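Local structure of conserved hypothetical protein (Chlorobium tepidum TLS, 1T6S) at residues E98-V103 and Y150-V155. The protein is probably a subunit of the bacterial chromosome segregation and condensation machinery, built with winged-helix domains and acting in chromosome partitioning during cell division. Residues are numbered along the deposited sequence; the frame is centred on the assembly and turned at random.
Sequences EVLAVV and YGTTEV. With NO3 (nitrate ion), chain N.
Leu100 is the first residue of helix 98-103 to meet the strand, and it does so with a single branch: CD2 lies 4.0 Å from CG2 of Thr152, the two side chains crossing at about a right angle. The same leucine also packs on Leu129 and Ile135 of its own chain and on Leu97 of the second subunit, which places this methyl pair near the dimer interface. One turn further along, Val103 carries most of the helix side of the contact. With CG1 anti to the backbone N (chi1 179°), that methyl faces the strand and rests on bare backbone, 3.6 Å from CA of Gly151 and 3.8 Å from O of Tyr150. Such an approach exemplifies how a winged-helix domain, the fold of this protein, seats a helix against the three-stranded sheet whose hairpin 135-140/148-152 is probably the wing: helix and strand run at 96° to each other. The tyrosine side chain leads away from the helix and packs on Ile126 and Val137. CG2 of Thr152 lies between Leu100 CD2 and O3 of a nitrate ion, 3.5 Å from the latter, while OG1 is also turned to the ion, 2.9 Å from O2 and 3.1 Å from O3. Replacing this threonine with alanine is likely to leave Leu100 CD2 without its methyl neighbour and the nitrate, also held by Ser93 and Gln89 of the second subunit, without a hydroxyl partner.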
# COMPACT_ATOMS: atom_id res chain seq x y z
N GLU A 98 -9.36 -0.76 4.54
CA GLU A 98 -10.43 -1.74 4.80
C GLU A 98 -11.07 -2.24 3.50
O GLU A 98 -11.29 -3.44 3.33
CB GLU A 98 -11.52 -1.14 5.70
CG GLU A 98 -11.13 -0.99 7.17
CD GLU A 98 -12.27 -0.45 8.06
OE1 GLU A 98 -12.08 -0.38 9.30
OE2 GLU A 98 -13.35 -0.09 7.53
N VAL A 99 -11.39 -1.32 2.59
CA VAL A 99 -11.99 -1.72 1.34
C VAL A 99 -10.97 -2.59 0.56
O VAL A 99 -11.31 -3.65 0.03
CB VAL A 99 -12.44 -0.48 0.49
CG1 VAL A 99 -12.87 -0.92 -0.92
CG2 VAL A 99 -13.60 0.23 1.19
N LEU A 100 -9.71 -2.15 0.53
CA LEU A 100 -8.65 -2.91 -0.14
C LEU A 100 -8.57 -4.32 0.43
O LEU A 100 -8.38 -5.30 -0.30
CB LEU A 100 -7.28 -2.26 0.08
CG LEU A 100 -6.42 -2.12 -1.18
CD1 LEU A 100 -5.01 -1.71 -0.78
CD2 LEU A 100 -6.43 -3.39 -1.98
N ALA A 101 -8.69 -4.42 1.75
CA ALA A 101 -8.64 -5.69 2.46
C ALA A 101 -9.81 -6.58 2.05
O ALA A 101 -9.63 -7.78 1.85
CB ALA A 101 -8.68 -5.43 3.98
N VAL A 102 -11.00 -5.99 1.94
CA VAL A 102 -12.20 -6.73 1.55
C VAL A 102 -12.04 -7.27 0.12
O VAL A 102 -12.40 -8.41 -0.17
CB VAL A 102 -13.47 -5.85 1.65
CG1 VAL A 102 -14.70 -6.63 1.14
CG2 VAL A 102 -13.71 -5.42 3.11
N VAL A 103 -11.49 -6.44 -0.77
CA VAL A 103 -11.26 -6.88 -2.15
C VAL A 103 -10.23 -8.01 -2.19
O VAL A 103 -10.43 -9.04 -2.86
CB VAL A 103 -10.80 -5.71 -3.03
CG1 VAL A 103 -10.55 -6.20 -4.49
CG2 VAL A 103 -11.88 -4.63 -3.02
N TYR A 150 -14.49 -6.34 -8.72
CA TYR A 150 -13.10 -5.87 -8.62
C TYR A 150 -12.16 -6.89 -8.01
O TYR A 150 -12.59 -7.79 -7.29
CB TYR A 150 -13.03 -4.58 -7.82
CG TYR A 150 -13.88 -3.47 -8.39
CD1 TYR A 150 -15.23 -3.35 -8.07
CD2 TYR A 150 -13.34 -2.58 -9.31
CE1 TYR A 150 -16.02 -2.35 -8.66
CE2 TYR A 150 -14.13 -1.60 -9.90
CZ TYR A 150 -15.46 -1.49 -9.57
OH TYR A 150 -16.22 -0.52 -10.18
N GLY A 151 -10.88 -6.72 -8.30
CA GLY A 151 -9.86 -7.61 -7.76
C GLY A 151 -8.59 -6.79 -7.59
O GLY A 151 -8.52 -5.68 -8.12
N THR A 152 -7.61 -7.29 -6.85
CA THR A 152 -6.37 -6.56 -6.64
C THR A 152 -5.51 -6.67 -7.91
O THR A 152 -5.79 -7.51 -8.77
CB THR A 152 -5.58 -7.12 -5.41
OG1 THR A 152 -5.48 -8.54 -5.51
CG2 THR A 152 -6.29 -6.74 -4.10
N THR A 153 -4.47 -5.85 -8.01
CA THR A 153 -3.60 -5.81 -9.19
C THR A 153 -2.16 -6.27 -8.90
O THR A 153 -1.74 -6.29 -7.74
CB THR A 153 -3.51 -4.38 -9.74
OG1 THR A 153 -2.94 -3.52 -8.74
CG2 THR A 153 -4.89 -3.85 -10.11
N GLU A 154 -1.41 -6.62 -9.94
CA GLU A 154 -0.01 -7.05 -9.75
C GLU A 154 0.73 -5.84 -9.21
O GLU A 154 1.77 -5.96 -8.55
CB GLU A 154 0.63 -7.50 -11.08
CG GLU A 154 1.85 -8.43 -10.88
CD GLU A 154 1.43 -9.78 -10.33
OE1 GLU A 154 2.26 -10.46 -9.69
OE2 GLU A 154 0.27 -10.18 -10.54
N VAL A 155 0.19 -4.66 -9.50
CA VAL A 155 0.76 -3.42 -9.02
C VAL A 155 0.69 -3.42 -7.49
O VAL A 155 1.64 -3.04 -6.80
CB VAL A 155 -0.02 -2.22 -9.54
CG1 VAL A 155 0.63 -0.92 -9.05
CG2 VAL A 155 -0.06 -2.26 -11.07
N NO3 N . -4.33 -10.52 -3.15
O1 NO3 N . -3.60 -11.26 -2.46
O2 NO3 N . -4.71 -10.97 -4.21
O3 NO3 N . -4.60 -9.42 -2.72